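Protein phosphatase Slingshot homolog 2 (Homo sapiens, PDB 2NT2) removes phosphate from cofilin through its dual-specificity phosphatase catalytic domain, the part present here, and so reactivates cofilin to disassemble actin filaments. Local coordinates at residues D69-I74 and I100-K105; N42-P45 and E49-N52. The protein carries 1 engineered substitution. All coordinates share one frame; numbering follows the deposited sequence.

Interaction 1. Residues D69-I74 and I100-K105; sequences DTYKFI and IAYAMK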
ATOM      1  N   ASP A  69       3.263  10.638  -2.627  1.00 20.32           N
ATOM      2  CA  ASP A  69       1.837  10.858  -2.445  1.00 20.99           C
ATOM      3  C   ASP A  69       1.279   9.799  -1.493  1.00 19.88           C
ATOM      4  O   ASP A  69       0.527  10.080  -0.565  1.00 22.20           O
ATOM      5  CB  ASP A  69       1.092  10.738  -3.773  1.00 23.48           C
ATOM      6  CG  ASP A  69       1.267  11.918  -4.699  1.00 31.74           C
ATOM      7  OD1 ASP A  69       2.067  12.824  -4.387  1.00 33.22           O
ATOM      8  OD2 ASP A  69       0.592  11.938  -5.754  1.00 32.73           O
ATOM      9  N   THR A  70       1.667   8.555  -1.771  1.00 16.64           N
ATOM     10  CA  THR A  70       1.263   7.434  -0.926  1.00 13.10           C
ATOM     11  C   THR A  70       1.876   7.602   0.460  1.00 16.21           C
ATOM     12  O   THR A  70       1.208   7.440   1.483  1.00 16.59           O
ATOM     13  CB  THR A  70       1.657   6.093  -1.557  1.00 15.43           C
ATOM     14  OG1 THR A  70       3.071   6.013  -1.762  1.00 17.15           O
ATOM     15  CG2 THR A  70       1.059   5.972  -2.961  1.00 10.85           C
ATOM     16  N   TYR A  71       3.152   7.984   0.476  1.00 15.73           N
ATOM     17  CA  TYR A  71       3.819   8.288   1.731  1.00 18.47           C
ATOM     18  C   TYR A  71       3.026   9.315   2.540  1.00 22.80           C
ATOM     19  O   TYR A  71       2.791   9.102   3.731  1.00 29.42           O
ATOM     20  CB  TYR A  71       5.239   8.832   1.495  1.00 17.86           C
ATOM     21  CG  TYR A  71       5.948   9.123   2.803  1.00 22.50           C
ATOM     22  CD1 TYR A  71       6.531   8.085   3.525  1.00 26.08           C
ATOM     23  CD2 TYR A  71       6.040  10.404   3.321  1.00 24.45           C
ATOM     24  CE1 TYR A  71       7.184   8.323   4.719  1.00 29.19           C
ATOM     25  CE2 TYR A  71       6.691  10.654   4.516  1.00 28.43           C
ATOM     26  CZ  TYR A  71       7.261   9.608   5.211  1.00 30.38           C
ATOM     27  OH  TYR A  71       7.910   9.841   6.400  1.00 36.51           O
ATOM     28  N   LYS A  72       2.655  10.404   1.885  1.00 17.92           N
ATOM     29  CA  LYS A  72       1.935  11.519   2.483  1.00 24.46           C
ATOM     30  C   LYS A  72       0.655  11.062   3.183  1.00 22.66           C
ATOM     31  O   LYS A  72       0.374  11.431   4.321  1.00 30.27           O
ATOM     32  CB  LYS A  72       1.592  12.550   1.402  1.00 31.93           C
ATOM     33  CG  LYS A  72       1.595  13.992   1.863  1.00 40.62           C
ATOM     34  CD  LYS A  72       0.202  14.609   1.826  1.00 43.41           C
ATOM     35  CE  LYS A  72      -0.143  15.342   3.112  1.00 45.66           C
ATOM     36  NZ  LYS A  72      -0.260  14.413   4.274  1.00 58.48           N
ATOM     37  N   PHE A  73      -0.133  10.270   2.465  1.00 19.26           N
ATOM     38  CA  PHE A  73      -1.408   9.800   2.971  1.00 11.34           C
ATOM     39  C   PHE A  73      -1.240   8.874   4.172  1.00 17.37           C
ATOM     40  O   PHE A  73      -1.885   9.077   5.202  1.00 17.59           O
ATOM     41  CB  PHE A  73      -2.183   9.088   1.857  1.00 16.48           C
ATOM     42  CG  PHE A  73      -3.631   8.802   2.230  1.00 24.23           C
ATOM     43  CD1 PHE A  73      -4.536   9.843   2.345  1.00 23.03           C
ATOM     44  CD2 PHE A  73      -4.062   7.506   2.454  1.00 21.14           C
ATOM     45  CE1 PHE A  73      -5.853   9.601   2.682  1.00 20.56           C
ATOM     46  CE2 PHE A  73      -5.379   7.256   2.792  1.00 18.74           C
ATOM     47  CZ  PHE A  73      -6.275   8.304   2.903  1.00 19.35           C
ATOM     48  N   ILE A  74      -0.386   7.868   4.020  1.00 19.56           N
ATOM     49  CA  ILE A  74      -0.182   6.867   5.060  1.00 20.20           C
ATOM     50  C   ILE A  74       0.391   7.514   6.319  1.00 20.75           C
ATOM     51  O   ILE A  74       0.037   7.144   7.433  1.00 24.49           O
ATOM     52  CB  ILE A  74       0.786   5.753   4.611  1.00 20.01           C
ATOM     53  CG1 ILE A  74       0.332   4.948   3.392  1.00 18.16           C
ATOM     54  CG2 ILE A  74       1.099   4.823   5.776  1.00 21.73           C
ATOM     55  CD1 ILE A  74       1.390   4.000   2.870  1.00 17.39           C
ATOM     56  N   ILE A 100       5.852  -1.744   0.366  1.00 16.41           N
ATOM     57  CA  ILE A 100       7.286  -1.981   0.515  1.00 15.85           C
ATOM     58  C   ILE A 100       8.059  -0.665   0.447  1.00 13.59           C
ATOM     59  O   ILE A 100       8.973  -0.439   1.236  1.00 17.93           O
ATOM     60  CB  ILE A 100       7.825  -2.963  -0.536  1.00 20.90           C
ATOM     61  CG1 ILE A 100       7.381  -4.409  -0.345  1.00 19.91           C
ATOM     62  CG2 ILE A 100       9.347  -2.879  -0.585  1.00 15.19           C
ATOM     63  CD1 ILE A 100       7.042  -5.155  -1.617  1.00 14.58           C
ATOM     64  N   ALA A 101       7.692   0.189  -0.500  1.00 12.01           N
ATOM     65  CA  ALA A 101       8.303   1.490  -0.691  1.00 12.40           C
ATOM     66  C   ALA A 101       8.132   2.371   0.538  1.00 16.81           C
ATOM     67  O   ALA A 101       9.060   3.064   0.945  1.00 14.43           O
ATOM     68  CB  ALA A 101       7.710   2.194  -1.904  1.00  6.22           C
ATOM     69  N   TYR A 102       6.934   2.372   1.123  1.00 13.25           N
ATOM     70  CA  TYR A 102       6.721   3.209   2.305  1.00 14.82           C
ATOM     71  C   TYR A 102       7.672   2.808   3.435  1.00 15.86           C
ATOM     72  O   TYR A 102       8.263   3.666   4.087  1.00 17.84           O
ATOM     73  CB  TYR A 102       5.273   3.119   2.777  1.00 14.30           C
ATOM     74  CG  TYR A 102       5.032   3.791   4.112  1.00 21.60           C
ATOM     75  CD1 TYR A 102       4.945   5.174   4.205  1.00 15.62           C
ATOM     76  CD2 TYR A 102       4.891   3.048   5.275  1.00 25.84           C
ATOM     77  CE1 TYR A 102       4.727   5.801   5.416  1.00 19.07           C
ATOM     78  CE2 TYR A 102       4.672   3.666   6.494  1.00 28.88           C
ATOM     79  CZ  TYR A 102       4.590   5.041   6.559  1.00 23.83           C
ATOM     80  OH  TYR A 102       4.369   5.651   7.774  1.00 21.80           O
ATOM     81  N   ALA A 103       7.821   1.510   3.657  1.00 15.81           N
ATOM     82  CA  ALA A 103       8.700   0.982   4.695  1.00 13.75           C
ATOM     83  C   ALA A 103      10.156   1.361   4.455  1.00 15.19           C
ATOM     84  O   ALA A 103      10.880   1.735   5.385  1.00 26.51           O
ATOM     85  CB  ALA A 103       8.547  -0.526   4.804  1.00 14.63           C
ATOM     86  N   MET A 104      10.602   1.294   3.204  1.00 15.79           N
ATOM     87  CA  MET A 104      11.948   1.747   2.851  1.00 13.89           C
ATOM     88  C   MET A 104      12.135   3.209   3.251  1.00 17.13           C
ATOM     89  O   MET A 104      13.072   3.586   3.949  1.00 13.24           O
ATOM     90  CB  MET A 104      12.177   1.621   1.347  1.00 17.79           C
ATOM     91  CG  MET A 104      12.420   0.219   0.834  1.00 15.99           C
ATOM     92  SD  MET A 104      12.283   0.083  -0.960  1.00 21.35           S
ATOM     93  CE  MET A 104      13.686   1.045  -1.501  1.00 18.44           C
ATOM     94  N   LYS A 105      11.200   4.034   2.786  1.00 16.07           N
ATOM     95  CA  LYS A 105      11.231   5.457   3.094  1.00 22.46           C
ATOM     96  C   LYS A 105      11.105   5.729   4.590  1.00 27.50           C
ATOM     97  O   LYS A 105      11.928   6.429   5.180  1.00 36.28           O
ATOM     98  CB  LYS A 105      10.105   6.184   2.349  1.00 17.36           C
ATOM     99  CG  LYS A 105      10.228   7.700   2.445  1.00 22.33           C
ATOM    100  CD  LYS A 105       9.663   8.391   1.214  1.00 20.46           C
ATOM    101  CE  LYS A 105       9.306   9.838   1.538  1.00 23.10           C
ATOM    102  NZ  LYS A 105      10.458  10.553   2.159  1.00 26.98           N
TER

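Interaction 2. Residues N42-P45 and E49-N52; sequences NFFP and EYHN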
ATOM      1  N   ASN A  42     -14.176   3.081  -4.494  1.00 20.54           N
ATOM      2  CA  ASN A  42     -14.260   3.500  -3.113  1.00 21.45           C
ATOM      3  C   ASN A  42     -15.628   3.088  -2.553  1.00 21.83           C
ATOM      4  O   ASN A  42     -16.622   3.785  -2.751  1.00 18.92           O
ATOM      5  CB  ASN A  42     -14.105   5.010  -2.968  1.00 23.56           C
ATOM      6  CG  ASN A  42     -12.730   5.541  -3.299  1.00 26.64           C
ATOM      7  OD1 ASN A  42     -12.510   6.755  -3.242  1.00 30.00           O
ATOM      8  ND2 ASN A  42     -11.803   4.648  -3.627  1.00 14.08           N
ATOM      9  N   PHE A  43     -15.676   1.937  -1.902  1.00 20.97           N
ATOM     10  CA  PHE A  43     -16.917   1.329  -1.467  1.00 21.26           C
ATOM     11  C   PHE A  43     -17.679   2.149  -0.444  1.00 26.40           C
ATOM     12  O   PHE A  43     -18.917   2.125  -0.435  1.00 29.26           O
ATOM     13  CB  PHE A  43     -16.617  -0.070  -0.895  1.00 21.08           C
ATOM     14  CG  PHE A  43     -16.052  -1.009  -1.956  1.00 28.11           C
ATOM     15  CD1 PHE A  43     -16.832  -1.411  -3.029  1.00 26.75           C
ATOM     16  CD2 PHE A  43     -14.752  -1.472  -1.866  1.00 27.85           C
ATOM     17  CE1 PHE A  43     -16.329  -2.262  -3.996  1.00 20.39           C
ATOM     18  CE2 PHE A  43     -14.240  -2.322  -2.832  1.00 28.95           C
ATOM     19  CZ  PHE A  43     -15.028  -2.714  -3.899  1.00 23.21           C
ATOM     20  N   PHE A  44     -16.998   2.863   0.456  1.00 27.24           N
ATOM     21  CA  PHE A  44     -17.729   3.518   1.546  1.00 24.53           C
ATOM     22  C   PHE A  44     -17.400   4.991   1.696  1.00 27.69           C
ATOM     23  O   PHE A  44     -16.884   5.430   2.732  1.00 19.70           O
ATOM     24  CB  PHE A  44     -17.463   2.779   2.870  1.00 23.81           C
ATOM     25  CG  PHE A  44     -17.522   1.263   2.727  1.00 26.87           C
ATOM     26  CD1 PHE A  44     -16.365   0.503   2.719  1.00 23.88           C
ATOM     27  CD2 PHE A  44     -18.743   0.624   2.596  1.00 30.10           C
ATOM     28  CE1 PHE A  44     -16.420  -0.872   2.581  1.00 24.05           C
ATOM     29  CE2 PHE A  44     -18.807  -0.753   2.454  1.00 24.34           C
ATOM     30  CZ  PHE A  44     -17.645  -1.501   2.444  1.00 23.93           C
ATOM     31  N   PRO A  45     -17.695   5.814   0.697  1.00 35.77           N
ATOM     32  CA  PRO A  45     -17.456   7.259   0.860  1.00 40.15           C
ATOM     33  C   PRO A  45     -18.400   7.831   1.913  1.00 45.29           C
ATOM     34  O   PRO A  45     -19.611   7.607   1.860  1.00 57.56           O
ATOM     35  CB  PRO A  45     -17.759   7.834  -0.520  1.00 36.31           C
ATOM     36  CG  PRO A  45     -17.790   6.672  -1.452  1.00 34.24           C
ATOM     37  CD  PRO A  45     -18.246   5.496  -0.627  1.00 34.36           C
ATOM     38  N   GLU A  49     -11.914   8.093   4.785  1.00 25.55           N
ATOM     39  CA  GLU A  49     -11.109   9.016   4.002  1.00 31.64           C
ATOM     40  C   GLU A  49     -10.287   8.249   2.964  1.00 29.14           C
ATOM     41  O   GLU A  49      -9.505   7.371   3.340  1.00 22.13           O
ATOM     42  CB  GLU A  49     -10.176   9.781   4.936  1.00 39.67           C
ATOM     43  CG  GLU A  49     -10.430  11.278   4.969  1.00 48.27           C
ATOM     44  CD  GLU A  49      -9.125  12.056   4.938  1.00 52.03           C
ATOM     45  OE1 GLU A  49      -8.360  11.921   3.960  1.00 50.94           O
ATOM     46  OE2 GLU A  49      -8.870  12.804   5.904  1.00 60.11           O
ATOM     47  N   TYR A  50     -10.469   8.590   1.696  1.00 27.25           N
ATOM     48  CA  TYR A  50      -9.861   7.867   0.591  1.00 22.48           C
ATOM     49  C   TYR A  50      -8.744   8.648  -0.094  1.00 23.69           C
ATOM     50  O   TYR A  50      -8.787   9.873  -0.168  1.00 23.77           O
ATOM     51  CB  TYR A  50     -10.916   7.491  -0.458  1.00 21.71           C
ATOM     52  CG  TYR A  50     -11.800   6.346  -0.026  1.00 18.86           C
ATOM     53  CD1 TYR A  50     -13.045   6.597   0.539  1.00 14.77           C
ATOM     54  CD2 TYR A  50     -11.394   5.026  -0.175  1.00 10.94           C
ATOM     55  CE1 TYR A  50     -13.858   5.560   0.940  1.00 11.39           C
ATOM     56  CE2 TYR A  50     -12.212   3.986   0.229  1.00 10.65           C
ATOM     57  CZ  TYR A  50     -13.442   4.260   0.785  1.00 12.21           C
ATOM     58  OH  TYR A  50     -14.268   3.236   1.188  1.00 19.41           O
ATOM     59  N   HIS A  51      -7.774   7.899  -0.607  1.00 22.09           N
ATOM     60  CA  HIS A  51      -6.782   8.407  -1.540  1.00 22.41           C
ATOM     61  C   HIS A  51      -6.592   7.411  -2.684  1.00 17.64           C
ATOM     62  O   HIS A  51      -6.406   6.215  -2.452  1.00 28.04           O
ATOM     63  CB  HIS A  51      -5.447   8.699  -0.858  1.00 24.24           C
ATOM     64  CG  HIS A  51      -4.543   9.567  -1.692  1.00 29.63           C
ATOM     65  ND1 HIS A  51      -4.492  10.933  -1.542  1.00 33.63           N
ATOM     66  CD2 HIS A  51      -3.665   9.277  -2.677  1.00 30.00           C
ATOM     67  CE1 HIS A  51      -3.625  11.451  -2.394  1.00 30.30           C
ATOM     68  NE2 HIS A  51      -3.107  10.460  -3.099  1.00 30.32           N
ATOM     69  N   ASN A  52      -6.665   7.889  -3.920  1.00 16.98           N
ATOM     70  CA  ASN A  52      -6.681   6.976  -5.062  1.00 19.60           C
ATOM     71  C   ASN A  52      -5.490   7.181  -5.988  1.00 16.17           C
ATOM     72  O   ASN A  52      -5.128   8.311  -6.316  1.00 23.63           O
ATOM     73  CB  ASN A  52      -8.004   7.144  -5.818  1.00 23.96           C
ATOM     74  CG  ASN A  52      -9.186   6.666  -4.995  1.00 24.84           C
ATOM     75  OD1 ASN A  52      -9.713   5.576  -5.236  1.00 23.40           O
ATOM     76  ND2 ASN A  52      -9.602   7.456  -4.009  1.00 12.55           N
TER

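Interaction 1. Residues D69-I74 and I100-K105
Tyr-71 and Tyr-102 bring the two helices together ring against ring, where the helix axes run at 76° to each other. CD1 of Tyr-71 lies 3.4 Å from CD1 of Tyr-102, and the planes, inclined by 39°, make an oblique aromatic pair rather than a stack or a T. Further apolar contact comes from Ile-74: its CG2 sits over one face of the Tyr-102 ring, 3.8 Å from the centroid and displaced toward the rim. With CG2 anti to the backbone N (chi1 -61°), Ile-74 turns this methyl over the CZ side of the ring, and CD1, at the end of the other branch, reaches the CG side.

Charge enters through Lys-105, whose chain runs across Tyr-71. CE packs as a CH-pi donor above the centre of that ring, and a bend at the last torsion leaves NZ over the same face at 4.4 Å from the centroid, a cation-pi contact. Tyrosine at 71 offers Lys-105 an aromatic face; at 102 it combines a face for Ile-74 with a hydroxyl hydrogen-bonded to His-10. The contact thus joins its helices by dispersion and pi electrostatics, and the pi electrons of Tyr-71 probably help to stabilise the ammonium at this partly exposed margin.

Interaction 2. Residues N42-P45 and E49-N52
Asn-42 and Tyr-50 both place CG anti to their own carbonyl carbon (chi1 -68° in Asn-42), and in this setting the two side chains lie alongside each other and point opposite ways, the amide lying flat over the phenol ring. The planes are only 11° apart. CB of Asn-42 stands over the middle of the ring, 3.7 Å from its centroid, as a CH-pi contact, while CG of the amide lies 3.4 Å from CD2 of Tyr-50.

Beyond the ring, the amide of Asn-42 meets that of Asn-52 in a reciprocal pair. ND2 of Asn-42 donates to OD1 of Asn-52 at 2.8 Å, and ND2 of Asn-52 returns a bond to OD1 of Asn-42 at 3.1 Å. Each donor approaches a lone pair in the acceptor's carbonyl plane, yet the amides are twisted by 36° and the bonds are somewhat bent. Asparagine suits both positions because one short side chain supplies a donor and an acceptor; the pair of hydrogen bonds fixes the rotation of the Asn-42 amide above the tyrosine.

At the far end of the ring, the Tyr-50 hydroxyl accepts the backbone N-H of Phe-44 at 2.9 Å, and the carbonyl O of Phe-44 lies at the ring edge, 3.5 Å from CE1. Tyrosine thus spans the gap with a flat face for the amide and a polar tip for the loop backbone.

Strand 49-52 is an outermost strand of the sheet and pairs with strand 30-35, whose Asn-35 also touches both asparagines. The connecting loop, held by side-chain bonds to the strand it leads into, folds back over one face near the edge of the mixed, helix-flanked sheet of the protein-tyrosine phosphatase fold.

Interaction 1 is the deeper contact, partly buried, its centre about 8 Å from that of the chain, whereas interaction 2 lies at the surface, its centre about 14 Å from the chain's. The first joins helices 67-79 and 94-107; the second ties a loop to the edge strand 49-52. Their chemistry follows: rings, methyls and one lysine between helices, against directional amide and hydroxyl bonds where a loop without regular structure meets the strand. They share no segment but adjoin through Phe-73, which turns to the sheet and packs on His-51 and on the backbone of Glu-49. Helix 67-79 therefore lies between helix 94-107 and strand 49-52, on the face of the strand away from loop 42-45.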